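Local coordinates for protein eukaryotic peptide chain release factor GTP-binding subunit (Schizosaccharomyces pombe, PDB 1R5B) that serves as the GTP-binding subunit of a eukaryotic translation release factor, a multidomain protein related to elongation factor Tu, at residues A[43-48]-A[124-129]; A[181-186]-A[261-266]; A[314-319]-A[336-341]; A[273-278]-A[349-354]. All blocks are in the same frame, centred on the assembly; numbering follows the deposited sequence.

Contact 1. Residues A[43-48]-A[124-129]; sequences HVNIVF and SLLDAP
Asn45 and Ile46 pair with Ser124 and Leu125 as parallel neighbours in the central sheet of the P-loop GTPase domain. Strand 42-50 runs beside strand 121-125. Three backbone bonds join them. Ser124 N gives to Val44 O at 2.8 Å. Ile46 then uses both of its polar backbone atoms on segment 124-129: its N gives to Ser124 O at 3.0 Å, and its O takes Leu126 N at 2.9 Å.

On one face, Ile46 and Leu125 lie side by side. The CG2 branch of Ile46 does the touching, 4.0 Å from Leu125 CD2. It sits between the backbone N and the carbonyl carbon, while CG1 leads away (chi1 -172°). Leu125 CD2 also meets the Phe48 ring obliquely, 3.4 Å from Phe48 CE1. Leu59 and Ile63 of helix 56-66 pack on Phe48 as well.

On the other face, Leu126 crosses Asn45 at a slant and comes up to Val47, with Val47 CB 4.3 Å from Leu126 CB. Past the paired residues, Val47 CG2 lies 3.7 Å from Ala128 CA, and Ala128 CB packs on Phe48 O. Asp127 forms a salt bridge with Arg113. Ala128 also touches residues that fit a P-loop pattern. A strand that runs out into Asp127-Ala128-Pro129 beside the strand leading to the probable P-loop is consistent with the DxxG (G3) motif of translational GTPases.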
loop_
_atom_site.group_PDB
_atom_site.type_symbol
_atom_site.label_atom_id
_atom_site.label_comp_id
_atom_site.label_asym_id
_atom_site.label_seq_id
_atom_site.Cartn_x
_atom_site.Cartn_y
_atom_site.Cartn_z
ATOM N N HIS A 43 -0.673 -5.782 -4.522
ATOM C CA HIS A 43 -1.360 -5.467 -5.765
ATOM C C HIS A 43 -1.989 -4.102 -5.664
ATOM O O HIS A 43 -2.680 -3.813 -4.689
ATOM C CB HIS A 43 -2.474 -6.458 -6.063
ATOM C CG HIS A 43 -1.987 -7.815 -6.464
ATOM N ND1 HIS A 43 -0.941 -8.451 -5.829
ATOM C CD2 HIS A 43 -2.425 -8.670 -7.420
ATOM C CE1 HIS A 43 -0.751 -9.634 -6.382
ATOM N NE2 HIS A 43 -1.636 -9.791 -7.350
ATOM N N VAL A 44 -1.782 -3.301 -6.701
ATOM C CA VAL A 44 -2.294 -1.937 -6.804
ATOM C C VAL A 44 -2.873 -1.720 -8.200
ATOM O O VAL A 44 -2.364 -2.270 -9.170
ATOM C CB VAL A 44 -1.154 -0.929 -6.564
ATOM C CG1 VAL A 44 -1.644 0.485 -6.642
ATOM C CG2 VAL A 44 -0.530 -1.187 -5.212
ATOM N N ASN A 45 -3.953 -0.950 -8.289
ATOM C CA ASN A 45 -4.554 -0.578 -9.566
ATOM C C ASN A 45 -4.200 0.854 -9.889
ATOM O O ASN A 45 -4.380 1.754 -9.057
ATOM C CB ASN A 45 -6.079 -0.687 -9.503
ATOM C CG ASN A 45 -6.574 -2.126 -9.426
ATOM O OD1 ASN A 45 -7.684 -2.377 -8.972
ATOM N ND2 ASN A 45 -5.765 -3.062 -9.875
ATOM N N ILE A 46 -3.700 1.075 -11.090
ATOM C CA ILE A 46 -3.261 2.399 -11.522
ATOM C C ILE A 46 -3.867 2.724 -12.868
ATOM O O ILE A 46 -3.970 1.862 -13.742
ATOM C CB ILE A 46 -1.721 2.479 -11.557
ATOM C CG1 ILE A 46 -1.260 3.912 -11.813
ATOM C CG2 ILE A 46 -1.144 1.541 -12.594
ATOM C CD1 ILE A 46 0.194 4.136 -11.469
ATOM N N VAL A 47 -4.297 3.964 -13.028
ATOM C CA VAL A 47 -4.866 4.411 -14.285
ATOM C C VAL A 47 -4.148 5.677 -14.721
ATOM O O VAL A 47 -3.848 6.532 -13.899
ATOM C CB VAL A 47 -6.380 4.640 -14.179
ATOM C CG1 VAL A 47 -6.727 5.772 -13.194
ATOM C CG2 VAL A 47 -6.965 4.924 -15.539
ATOM N N PHE A 48 -3.859 5.766 -16.015
ATOM C CA PHE A 48 -3.193 6.920 -16.605
ATOM C C PHE A 48 -4.197 7.713 -17.437
ATOM O O PHE A 48 -4.990 7.144 -18.181
ATOM C CB PHE A 48 -2.021 6.470 -17.481
ATOM C CG PHE A 48 -0.840 6.003 -16.700
ATOM C CD1 PHE A 48 -0.853 4.776 -16.083
ATOM C CD2 PHE A 48 0.275 6.800 -16.560
ATOM C CE1 PHE A 48 0.235 4.346 -15.349
ATOM C CE2 PHE A 48 1.366 6.369 -15.825
ATOM C CZ PHE A 48 1.342 5.143 -15.223
ATOM N N SER A 124 -1.383 -3.088 -11.608
ATOM C CA SER A 124 -2.232 -3.458 -12.724
ATOM C C SER A 124 -2.730 -2.197 -13.438
ATOM O O SER A 124 -3.345 -1.335 -12.815
ATOM C CB SER A 124 -3.397 -4.299 -12.201
ATOM O OG SER A 124 -4.392 -4.468 -13.183
ATOM N N LEU A 125 -2.456 -2.080 -14.737
ATOM C CA LEU A 125 -2.884 -0.898 -15.505
ATOM C C LEU A 125 -4.333 -1.009 -15.966
ATOM O O LEU A 125 -4.656 -1.884 -16.750
ATOM C CB LEU A 125 -1.999 -0.689 -16.733
ATOM C CG LEU A 125 -0.533 -0.313 -16.503
ATOM C CD1 LEU A 125 0.331 -0.910 -17.588
ATOM C CD2 LEU A 125 -0.341 1.186 -16.479
ATOM N N LEU A 126 -5.195 -0.117 -15.477
ATOM C CA LEU A 126 -6.602 -0.071 -15.887
ATOM C C LEU A 126 -6.792 0.769 -17.155
ATOM O O LEU A 126 -5.915 1.545 -17.537
ATOM C CB LEU A 126 -7.467 0.521 -14.763
ATOM C CG LEU A 126 -7.358 -0.012 -13.326
ATOM C CD1 LEU A 126 -8.510 0.494 -12.477
ATOM C CD2 LEU A 126 -7.319 -1.525 -13.278
ATOM N N ASP A 127 -7.953 0.628 -17.790
ATOM C CA ASP A 127 -8.311 1.447 -18.959
ATOM C C ASP A 127 -8.958 2.764 -18.538
ATOM O O ASP A 127 -9.823 2.780 -17.662
ATOM C CB ASP A 127 -9.244 0.669 -19.889
ATOM C CG ASP A 127 -8.628 -0.642 -20.364
ATOM O OD1 ASP A 127 -7.385 -0.684 -20.514
ATOM O OD2 ASP A 127 -9.298 -1.683 -20.586
ATOM N N ALA A 128 -8.563 3.851 -19.211
ATOM C CA ALA A 128 -8.783 5.232 -18.737
ATOM C C ALA A 128 -10.225 5.703 -18.468
ATOM O O ALA A 128 -10.477 6.263 -17.394
ATOM C CB ALA A 128 -8.062 6.238 -19.666
ATOM N N PRO A 129 -11.161 5.518 -19.406
ATOM C CA PRO A 129 -12.531 6.034 -19.207
ATOM C C PRO A 129 -13.345 5.203 -18.207
ATOM O O PRO A 129 -13.265 3.967 -18.226
ATOM C CB PRO A 129 -13.150 5.953 -20.607
ATOM C CG PRO A 129 -12.427 4.805 -21.267
ATOM C CD PRO A 129 -11.025 4.811 -20.695
#

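Contact 2. Residues A[181-186]-A[261-266]; sequences INHLVV and DSMTHL
His183 and His265 bring the two backbones nearest, with His183 CA 6.9 Å from His265 CA, and the chains then diverge so that Val185 CA and Met263 CA are 10.2 Å apart. The contact is made mainly by side chains.

The two histidines cross at a slant. Each has CG anti to its own backbone N, and each lays its CB on the face of the other ring. His183 CB sits almost over the centre of the His265 ring, 3.5 Å from the centroid and 12° off the normal. This is a CH-pi contact. In return His265 CB lies over one face of the His183 ring, toward the rim, 4.0 Å from His183 CG. The ring planes are 21° apart but slid, with centroids 5.2 Å from each other, so the rings hardly overlap.

Met263 fills the wider part of the gap. Its chain bends at chi3 (122°) and carries CE to Val185 CG2 at 3.8 Å, tip to tip. The same methyl lies 3.8 Å from His183 ND1. That nitrogen is buried here and has no partner in the model.

Tyr259 of helix 256-262 packs on both His183 and Val185. Glu267, in helix 267-270, accepts from Asn182 N. Strand 184-189 runs on from here between strands 147-153 and 226-230. Residues 263-266, which link helices 256-262 and 267-270, pack against the start of this strand through Met263 and His265.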
loop_
_atom_site.group_PDB
_atom_site.type_symbol
_atom_site.label_atom_id
_atom_site.label_comp_id
_atom_site.label_asym_id
_atom_site.label_seq_id
_atom_site.Cartn_x
_atom_site.Cartn_y
_atom_site.Cartn_z
ATOM N N ILE A 181 -10.203 9.587 -7.800
ATOM C CA ILE A 181 -8.821 10.013 -7.545
ATOM C C ILE A 181 -8.820 11.319 -6.805
ATOM O O ILE A 181 -9.014 12.372 -7.401
ATOM C CB ILE A 181 -7.998 10.193 -8.866
ATOM C CG1 ILE A 181 -8.073 8.932 -9.723
ATOM C CG2 ILE A 181 -6.542 10.537 -8.526
ATOM C CD1 ILE A 181 -7.747 7.671 -8.943
ATOM N N ASN A 182 -8.615 11.235 -5.499
ATOM C CA ASN A 182 -8.572 12.390 -4.620
ATOM C C ASN A 182 -7.150 12.822 -4.314
ATOM O O ASN A 182 -6.925 13.881 -3.733
ATOM C CB ASN A 182 -9.332 12.085 -3.329
ATOM C CG ASN A 182 -10.811 11.857 -3.572
ATOM O OD1 ASN A 182 -11.432 10.997 -2.958
ATOM N ND2 ASN A 182 -11.378 12.624 -4.482
ATOM N N HIS A 183 -6.186 12.000 -4.693
ATOM C CA HIS A 183 -4.787 12.378 -4.603
ATOM C C HIS A 183 -4.194 12.115 -5.977
ATOM O O HIS A 183 -3.905 10.983 -6.341
ATOM C CB HIS A 183 -4.093 11.557 -3.529
ATOM C CG HIS A 183 -2.645 11.873 -3.375
ATOM N ND1 HIS A 183 -1.688 11.385 -4.233
ATOM C CD2 HIS A 183 -1.985 12.617 -2.458
ATOM C CE1 HIS A 183 -0.499 11.812 -3.849
ATOM N NE2 HIS A 183 -0.651 12.559 -2.773
ATOM N N LEU A 184 -4.058 13.176 -6.751
ATOM C CA LEU A 184 -3.686 13.071 -8.140
ATOM C C LEU A 184 -2.174 13.162 -8.275
ATOM O O LEU A 184 -1.560 14.076 -7.748
ATOM C CB LEU A 184 -4.353 14.208 -8.904
ATOM C CG LEU A 184 -4.318 14.173 -10.419
ATOM C CD1 LEU A 184 -5.000 12.931 -10.931
ATOM C CD2 LEU A 184 -5.025 15.401 -10.953
ATOM N N VAL A 185 -1.587 12.200 -8.964
ATOM C CA VAL A 185 -0.198 12.296 -9.398
ATOM C C VAL A 185 -0.180 12.918 -10.802
ATOM O O VAL A 185 -0.807 12.396 -11.719
ATOM C CB VAL A 185 0.480 10.919 -9.425
ATOM C CG1 VAL A 185 1.909 11.042 -9.892
ATOM C CG2 VAL A 185 0.425 10.273 -8.041
ATOM N N VAL A 186 0.522 14.035 -10.948
ATOM C CA VAL A 186 0.574 14.779 -12.192
ATOM C C VAL A 186 2.005 14.697 -12.706
ATOM O O VAL A 186 2.932 15.215 -12.076
ATOM C CB VAL A 186 0.187 16.255 -11.983
ATOM C CG1 VAL A 186 0.425 17.067 -13.265
ATOM C CG2 VAL A 186 -1.234 16.371 -11.555
ATOM N N ASP A 261 6.074 3.493 -5.574
ATOM C CA ASP A 261 6.400 2.371 -4.720
ATOM C C ASP A 261 6.068 2.597 -3.247
ATOM O O ASP A 261 5.550 1.708 -2.602
ATOM C CB ASP A 261 7.882 2.009 -4.862
ATOM C CG ASP A 261 8.228 0.730 -4.141
ATOM O OD1 ASP A 261 7.722 -0.328 -4.547
ATOM O OD2 ASP A 261 8.988 0.685 -3.155
ATOM N N SER A 262 6.389 3.768 -2.719
ATOM C CA SER A 262 6.231 4.041 -1.283
ATOM C C SER A 262 5.033 4.956 -0.959
ATOM O O SER A 262 4.754 5.220 0.201
ATOM C CB SER A 262 7.521 4.656 -0.733
ATOM O OG SER A 262 7.861 5.816 -1.470
ATOM N N MET A 263 4.360 5.435 -2.006
ATOM C CA MET A 263 3.076 6.142 -1.936
ATOM C C MET A 263 2.141 5.506 -0.932
ATOM O O MET A 263 1.889 4.321 -0.949
ATOM C CB MET A 263 2.340 5.980 -3.271
ATOM C CG MET A 263 2.127 7.187 -3.992
ATOM S SD MET A 263 1.155 6.866 -5.424
ATOM C CE MET A 263 -0.134 8.011 -4.988
ATOM N N THR A 264 1.509 6.336 -0.164
ATOM C CA THR A 264 0.694 5.882 0.922
ATOM C C THR A 264 -0.814 6.029 0.604
ATOM O O THR A 264 -1.625 5.221 1.039
ATOM C CB THR A 264 1.153 6.682 2.123
ATOM O OG1 THR A 264 1.307 5.811 3.228
ATOM C CG2 THR A 264 0.195 7.708 2.524
ATOM N N HIS A 265 -1.175 7.028 -0.188
ATOM C CA HIS A 265 -2.574 7.262 -0.521
ATOM C C HIS A 265 -3.011 6.378 -1.690
ATOM O O HIS A 265 -2.835 6.754 -2.826
ATOM C CB HIS A 265 -2.764 8.732 -0.864
ATOM C CG HIS A 265 -4.186 9.184 -0.871
ATOM N ND1 HIS A 265 -5.110 8.743 -1.796
ATOM C CD2 HIS A 265 -4.834 10.066 -0.079
ATOM C CE1 HIS A 265 -6.270 9.339 -1.564
ATOM N NE2 HIS A 265 -6.128 10.143 -0.527
ATOM N N LEU A 266 -3.535 5.186 -1.387
ATOM C CA LEU A 266 -4.162 4.315 -2.377
ATOM C C LEU A 266 -5.686 4.302 -2.132
ATOM O O LEU A 266 -6.148 3.886 -1.068
ATOM C CB LEU A 266 -3.595 2.891 -2.270
ATOM C CG LEU A 266 -2.072 2.694 -2.308
ATOM C CD1 LEU A 266 -1.720 1.236 -2.324
ATOM C CD2 LEU A 266 -1.460 3.329 -3.474
#

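Contact 3. Residues A[314-319]-A[336-341]; sequences EVTAIY and RLRVRG
Arg338 reaches along Thr316, Ala317 and Tyr319 of the facing strand. Its CB lies 3.8 Å from Thr316 OG1. Its CG passes closer to the same hydroxyl oxygen, with CG to Thr316 OG1 at 3.5 Å. CD stays alongside, and the chain then bends at chi3 (-64°). NE turns to a weak bond with Leu285 O. The edge of the guanidinium meets Ala317, with Arg338 NH1 3.8 Å from Ala317 CB. NH1 then gives a nearly straight bond (174°) to Tyr319 OH at 3.1 Å. The bond lies in the guanidinium plane and at the edge of the tyrosine ring, although the two planes are 89° apart. NH1 also gives to water 1. That water is hydrogen-bonded to Thr316 OG1 too, so it links the arginine tip back to the residue that its CG touches.

The strands form an antiparallel pair in the beta barrel that follows the GTPase domain, as in other translational GTPases. A beta bulge at Thr316 shifts the register by one. Arg338 O takes Thr316 N, while Arg338 N gives a weak bond to Ala317 O.

Beyond the bulge, Glu314 pairs with Arg340. The extended Glu314 and the Arg340 chain, bent at chi3, run side by side without their charged ends meeting. Thr316 CG2 touches Arg340 CB at 3.8 Å, crossing it at about a right angle. At the far end Tyr319 pairs with Arg336, whose guanidinium goes to Asp323. The opposite face is apolar. There Ile318 CG2 meets Leu337 CD2 at 3.8 Å, and Val315 CG2 lies near both Leu337 CD1 and Val339 CG1.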
loop_
_atom_site.group_PDB
_atom_site.type_symbol
_atom_site.label_atom_id
_atom_site.label_comp_id
_atom_site.label_asym_id
_atom_site.label_seq_id
_atom_site.Cartn_x
_atom_site.Cartn_y
_atom_site.Cartn_z
ATOM N N GLU A 314 -14.396 6.986 21.598
ATOM C CA GLU A 314 -14.327 8.176 20.775
ATOM C C GLU A 314 -12.886 8.676 20.672
ATOM O O GLU A 314 -12.227 8.895 21.677
ATOM C CB GLU A 314 -15.223 9.266 21.344
ATOM C CG GLU A 314 -15.516 10.385 20.351
ATOM C CD GLU A 314 -16.134 11.618 20.979
ATOM O OE1 GLU A 314 -16.441 11.609 22.197
ATOM O OE2 GLU A 314 -16.314 12.608 20.239
ATOM N N VAL A 315 -12.399 8.845 19.449
ATOM C CA VAL A 315 -11.126 9.515 19.208
ATOM C C VAL A 315 -11.289 11.045 19.325
ATOM O O VAL A 315 -11.896 11.669 18.462
ATOM C CB VAL A 315 -10.591 9.151 17.811
ATOM C CG1 VAL A 315 -9.352 9.973 17.458
ATOM C CG2 VAL A 315 -10.294 7.659 17.746
ATOM N N THR A 316 -10.754 11.640 20.390
ATOM C CA THR A 316 -10.879 13.089 20.620
ATOM C C THR A 316 -9.708 13.914 20.081
ATOM O O THR A 316 -9.794 15.146 20.013
ATOM C CB THR A 316 -11.058 13.399 22.132
ATOM O OG1 THR A 316 -9.920 12.939 22.872
ATOM C CG2 THR A 316 -12.232 12.623 22.718
ATOM N N ALA A 317 -8.616 13.249 19.720
ATOM C CA ALA A 317 -7.475 13.945 19.135
ATOM C C ALA A 317 -6.525 13.000 18.414
ATOM O O ALA A 317 -6.392 11.848 18.797
ATOM C CB ALA A 317 -6.725 14.732 20.208
ATOM N N ILE A 318 -5.867 13.521 17.382
ATOM C CA ILE A 318 -4.887 12.791 16.589
ATOM C C ILE A 318 -3.565 13.559 16.567
ATOM O O ILE A 318 -3.560 14.778 16.443
ATOM C CB ILE A 318 -5.403 12.624 15.137
ATOM C CG1 ILE A 318 -6.817 12.029 15.127
ATOM C CG2 ILE A 318 -4.450 11.756 14.316
ATOM C CD1 ILE A 318 -7.464 12.026 13.762
ATOM N N TYR A 319 -2.455 12.833 16.662
ATOM C CA TYR A 319 -1.114 13.426 16.620
ATOM C C TYR A 319 -0.193 12.582 15.740
ATOM O O TYR A 319 -0.289 11.357 15.729
ATOM C CB TYR A 319 -0.505 13.514 18.026
ATOM C CG TYR A 319 -1.297 14.324 19.034
ATOM C CD1 TYR A 319 -2.241 13.718 19.862
ATOM C CD2 TYR A 319 -1.075 15.692 19.187
ATOM C CE1 TYR A 319 -2.957 14.462 20.808
ATOM C CE2 TYR A 319 -1.787 16.443 20.128
ATOM C CZ TYR A 319 -2.723 15.823 20.933
ATOM O OH TYR A 319 -3.427 16.566 21.846
ATOM N N ARG A 336 -0.968 8.872 16.943
ATOM C CA ARG A 336 -1.185 8.756 18.380
ATOM C C ARG A 336 -2.548 9.375 18.672
ATOM O O ARG A 336 -2.768 10.563 18.411
ATOM C CB ARG A 336 -0.087 9.481 19.148
ATOM C CG ARG A 336 1.274 8.825 18.999
ATOM C CD ARG A 336 2.392 9.787 18.619
ATOM N NE ARG A 336 3.632 9.083 18.276
ATOM C CZ ARG A 336 4.852 9.412 18.715
ATOM N NH1 ARG A 336 5.039 10.451 19.522
ATOM N NH2 ARG A 336 5.907 8.696 18.334
ATOM N N LEU A 337 -3.454 8.555 19.192
ATOM C CA LEU A 337 -4.848 8.916 19.322
ATOM C C LEU A 337 -5.250 9.013 20.781
ATOM O O LEU A 337 -5.195 8.019 21.501
ATOM C CB LEU A 337 -5.699 7.842 18.663
ATOM C CG LEU A 337 -5.344 7.420 17.232
ATOM C CD1 LEU A 337 -6.367 6.425 16.754
ATOM C CD2 LEU A 337 -5.286 8.618 16.287
ATOM N N ARG A 338 -5.646 10.195 21.237
ATOM C CA ARG A 338 -6.331 10.268 22.517
ATOM C C ARG A 338 -7.741 9.723 22.334
ATOM O O ARG A 338 -8.403 10.026 21.345
ATOM C CB ARG A 338 -6.386 11.690 23.078
ATOM C CG ARG A 338 -7.040 11.741 24.460
ATOM C CD ARG A 338 -6.917 13.064 25.192
ATOM N NE ARG A 338 -5.527 13.386 25.506
ATOM C CZ ARG A 338 -4.730 14.153 24.770
ATOM N NH1 ARG A 338 -5.154 14.697 23.640
ATOM N NH2 ARG A 338 -3.487 14.377 25.171
ATOM N N VAL A 339 -8.188 8.918 23.290
ATOM C CA VAL A 339 -9.511 8.303 23.233
ATOM C C VAL A 339 -10.280 8.508 24.529
ATOM O O VAL A 339 -9.698 8.731 25.576
ATOM C CB VAL A 339 -9.440 6.788 22.901
ATOM C CG1 VAL A 339 -8.778 6.580 21.555
ATOM C CG2 VAL A 339 -8.703 6.005 23.982
ATOM N N ARG A 340 -11.598 8.408 24.431
ATOM C CA ARG A 340 -12.512 8.697 25.525
ATOM C C ARG A 340 -13.513 7.556 25.665
ATOM O O ARG A 340 -13.998 7.025 24.655
ATOM C CB ARG A 340 -13.252 10.006 25.237
ATOM C CG ARG A 340 -14.277 10.409 26.279
ATOM C CD ARG A 340 -15.166 11.547 25.834
ATOM N NE ARG A 340 -14.684 12.843 26.313
ATOM C CZ ARG A 340 -15.320 13.636 27.178
ATOM N NH1 ARG A 340 -16.496 13.297 27.706
ATOM N NH2 ARG A 340 -14.765 14.791 27.527
ATOM N N GLY A 341 -13.824 7.204 26.921
ATOM C CA GLY A 341 -14.752 6.119 27.247
ATOM C C GLY A 341 -14.121 5.030 28.107
ATOM O O GLY A 341 -13.039 5.220 28.714
HETATM O O HOH W 1 -8.070 15.575 23.295
#

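Contact 4. Residues A[273-278]-A[349-354]; sequences PFIMPI and GYVLTS
Thr353 has OG1 anti to the backbone N (chi1 -170°), which brings the hydroxyl end-on to Phe274 O. Met276 has CG anti in the same way and then bends at chi3 (87°), which folds CE onto Leu352.

Thr353 OG1 gives a short bond to Phe274 O, 2.6 Å, nearly along the C=O axis. Ser354 N gives to the same Phe274 O at 3.2 Å, tilted from the carbonyl plane. One carbonyl is thus gripped twice. The hydroxyl in turn accepts from Val359 N.

Further on, the strands form a regular antiparallel pair. Met276 N gives to Leu352 O at 2.9 Å. The return bond, Leu352 N to Met276 O, comes from above the carbonyl plane (40° out of it). Pro277 faces Val351 in a non-hydrogen-bonded pair, so its missing N-H costs nothing on this side. Ile278 N then gives to Tyr350 O at 3.0 Å.

Leu352 is packed from three sides. Met276 CE meets Leu352 CD1 at 3.4 Å, Phe274 CE2 lies 3.7 Å from Leu352 CB, and Ile278 CD1 is 3.7 Å from Leu352 CD2, crossing at about a right angle. Leu337 and Val306 add to this face. On the other face, Ile275 CG2 packs 3.7 Å from Val351 CG1, and Met445 of helix 443-446 covers both.

The chemistry is that of a buried barrel seam. Its polar links are mainly main-chain bonds, its two faces are largely apolar, and the threonine bond adds a side-chain link at the end of the paired residues.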
loop_
_atom_site.group_PDB
_atom_site.type_symbol
_atom_site.label_atom_id
_atom_site.label_comp_id
_atom_site.label_asym_id
_atom_site.label_seq_id
_atom_site.Cartn_x
_atom_site.Cartn_y
_atom_site.Cartn_z
ATOM N N PRO A 273 -12.748 0.165 5.329
ATOM C CA PRO A 273 -12.984 0.372 6.772
ATOM C C PRO A 273 -11.689 0.643 7.530
ATOM O O PRO A 273 -10.673 0.036 7.223
ATOM C CB PRO A 273 -13.578 -0.964 7.230
ATOM C CG PRO A 273 -14.117 -1.613 5.974
ATOM C CD PRO A 273 -13.239 -1.143 4.851
ATOM N N PHE A 274 -11.730 1.541 8.503
ATOM C CA PHE A 274 -10.575 1.876 9.335
ATOM C C PHE A 274 -10.058 0.625 10.054
ATOM O O PHE A 274 -10.843 -0.161 10.601
ATOM C CB PHE A 274 -10.988 2.958 10.346
ATOM C CG PHE A 274 -9.894 3.391 11.307
ATOM C CD1 PHE A 274 -8.769 4.062 10.857
ATOM C CD2 PHE A 274 -10.030 3.177 12.674
ATOM C CE1 PHE A 274 -7.768 4.483 11.752
ATOM C CE2 PHE A 274 -9.037 3.607 13.575
ATOM C CZ PHE A 274 -7.910 4.250 13.111
ATOM N N ILE A 275 -8.743 0.443 10.021
ATOM C CA ILE A 275 -8.052 -0.603 10.760
ATOM C C ILE A 275 -6.722 -0.052 11.274
ATOM O O ILE A 275 -5.932 0.440 10.490
ATOM C CB ILE A 275 -7.765 -1.802 9.855
ATOM C CG1 ILE A 275 -9.079 -2.364 9.273
ATOM C CG2 ILE A 275 -6.986 -2.871 10.653
ATOM C CD1 ILE A 275 -8.899 -3.460 8.241
ATOM N N MET A 276 -6.485 -0.131 12.581
ATOM C CA MET A 276 -5.224 0.308 13.194
ATOM C C MET A 276 -4.916 -0.581 14.390
ATOM O O MET A 276 -5.507 -0.399 15.446
ATOM C CB MET A 276 -5.277 1.770 13.674
ATOM C CG MET A 276 -3.943 2.246 14.274
ATOM S SD MET A 276 -3.965 3.716 15.293
ATOM C CE MET A 276 -4.311 3.085 16.745
ATOM N N PRO A 277 -4.002 -1.533 14.229
ATOM C CA PRO A 277 -3.480 -2.289 15.370
ATOM C C PRO A 277 -2.829 -1.363 16.392
ATOM O O PRO A 277 -2.147 -0.419 16.008
ATOM C CB PRO A 277 -2.434 -3.210 14.738
ATOM C CG PRO A 277 -2.806 -3.284 13.280
ATOM C CD PRO A 277 -3.413 -1.972 12.952
ATOM N N ILE A 278 -3.046 -1.631 17.673
ATOM C CA ILE A 278 -2.540 -0.779 18.748
ATOM C C ILE A 278 -1.135 -1.217 19.102
ATOM O O ILE A 278 -0.950 -2.314 19.583
ATOM C CB ILE A 278 -3.453 -0.877 19.981
ATOM C CG1 ILE A 278 -4.860 -0.364 19.629
ATOM C CG2 ILE A 278 -2.852 -0.113 21.150
ATOM C CD1 ILE A 278 -5.902 -0.598 20.710
ATOM N N GLY A 349 -2.272 -5.099 20.587
ATOM C CA GLY A 349 -2.597 -6.267 19.795
ATOM C C GLY A 349 -4.048 -6.224 19.395
ATOM O O GLY A 349 -4.439 -6.833 18.398
ATOM N N TYR A 350 -4.849 -5.516 20.190
ATOM C CA TYR A 350 -6.230 -5.227 19.842
ATOM C C TYR A 350 -6.211 -4.175 18.761
ATOM O O TYR A 350 -5.199 -3.520 18.538
ATOM C CB TYR A 350 -7.000 -4.730 21.068
ATOM C CG TYR A 350 -7.318 -5.799 22.108
ATOM C CD1 TYR A 350 -8.097 -5.481 23.219
ATOM C CD2 TYR A 350 -6.864 -7.121 21.983
ATOM C CE1 TYR A 350 -8.416 -6.436 24.181
ATOM C CE2 TYR A 350 -7.186 -8.087 22.946
ATOM C CZ TYR A 350 -7.957 -7.733 24.046
ATOM O OH TYR A 350 -8.292 -8.654 25.012
ATOM N N VAL A 351 -7.325 -4.007 18.074
ATOM C CA VAL A 351 -7.309 -3.223 16.853
ATOM C C VAL A 351 -8.445 -2.225 16.844
ATOM O O VAL A 351 -9.600 -2.601 17.046
ATOM C CB VAL A 351 -7.400 -4.138 15.621
ATOM C CG1 VAL A 351 -7.477 -3.314 14.341
ATOM C CG2 VAL A 351 -6.212 -5.078 15.568
ATOM N N LEU A 352 -8.110 -0.955 16.625
ATOM C CA LEU A 352 -9.125 0.059 16.429
ATOM C C LEU A 352 -9.672 -0.144 15.046
ATOM O O LEU A 352 -8.926 -0.419 14.111
ATOM C CB LEU A 352 -8.553 1.465 16.581
ATOM C CG LEU A 352 -7.840 1.725 17.908
ATOM C CD1 LEU A 352 -7.455 3.185 18.007
ATOM C CD2 LEU A 352 -8.694 1.313 19.109
ATOM N N THR A 353 -10.976 -0.025 14.911
ATOM C CA THR A 353 -11.596 -0.243 13.630
ATOM C C THR A 353 -12.953 0.429 13.493
ATOM O O THR A 353 -13.485 1.038 14.432
ATOM C CB THR A 353 -11.684 -1.747 13.359
ATOM O OG1 THR A 353 -12.089 -1.962 12.000
ATOM C CG2 THR A 353 -12.764 -2.401 14.184
ATOM N N SER A 354 -13.479 0.356 12.280
ATOM C CA SER A 354 -14.797 0.872 11.951
ATOM C C SER A 354 -15.880 0.202 12.767
ATOM O O SER A 354 -15.864 -1.010 12.939
ATOM C CB SER A 354 -15.070 0.597 10.477
ATOM O OG SER A 354 -16.339 1.077 10.084
#

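Contacts 1 and 2 belong to the GTPase domain and reach the same mixed sheet. Their centres are 12 Å apart, and they touch where Val44 CG2 meets Leu266 CD1 at 4.0 Å. Contact 1 lies beside the probable P-loop. Contacts 3 and 4 belong to one barrel sheet, with centres 13 Å apart. Leu337 joins them: its CD1 lies 3.6 Å from Leu352 CD1 and also packs on Met276 SD. Contact 4 brings together the start and end of the barrel segment, and contact 3 falls between them in sequence. The two pairs stay separate. Contacts 2 and 4 come within about 10 Å at their nearest atoms, contacts 1 and 3 within about 24 Å.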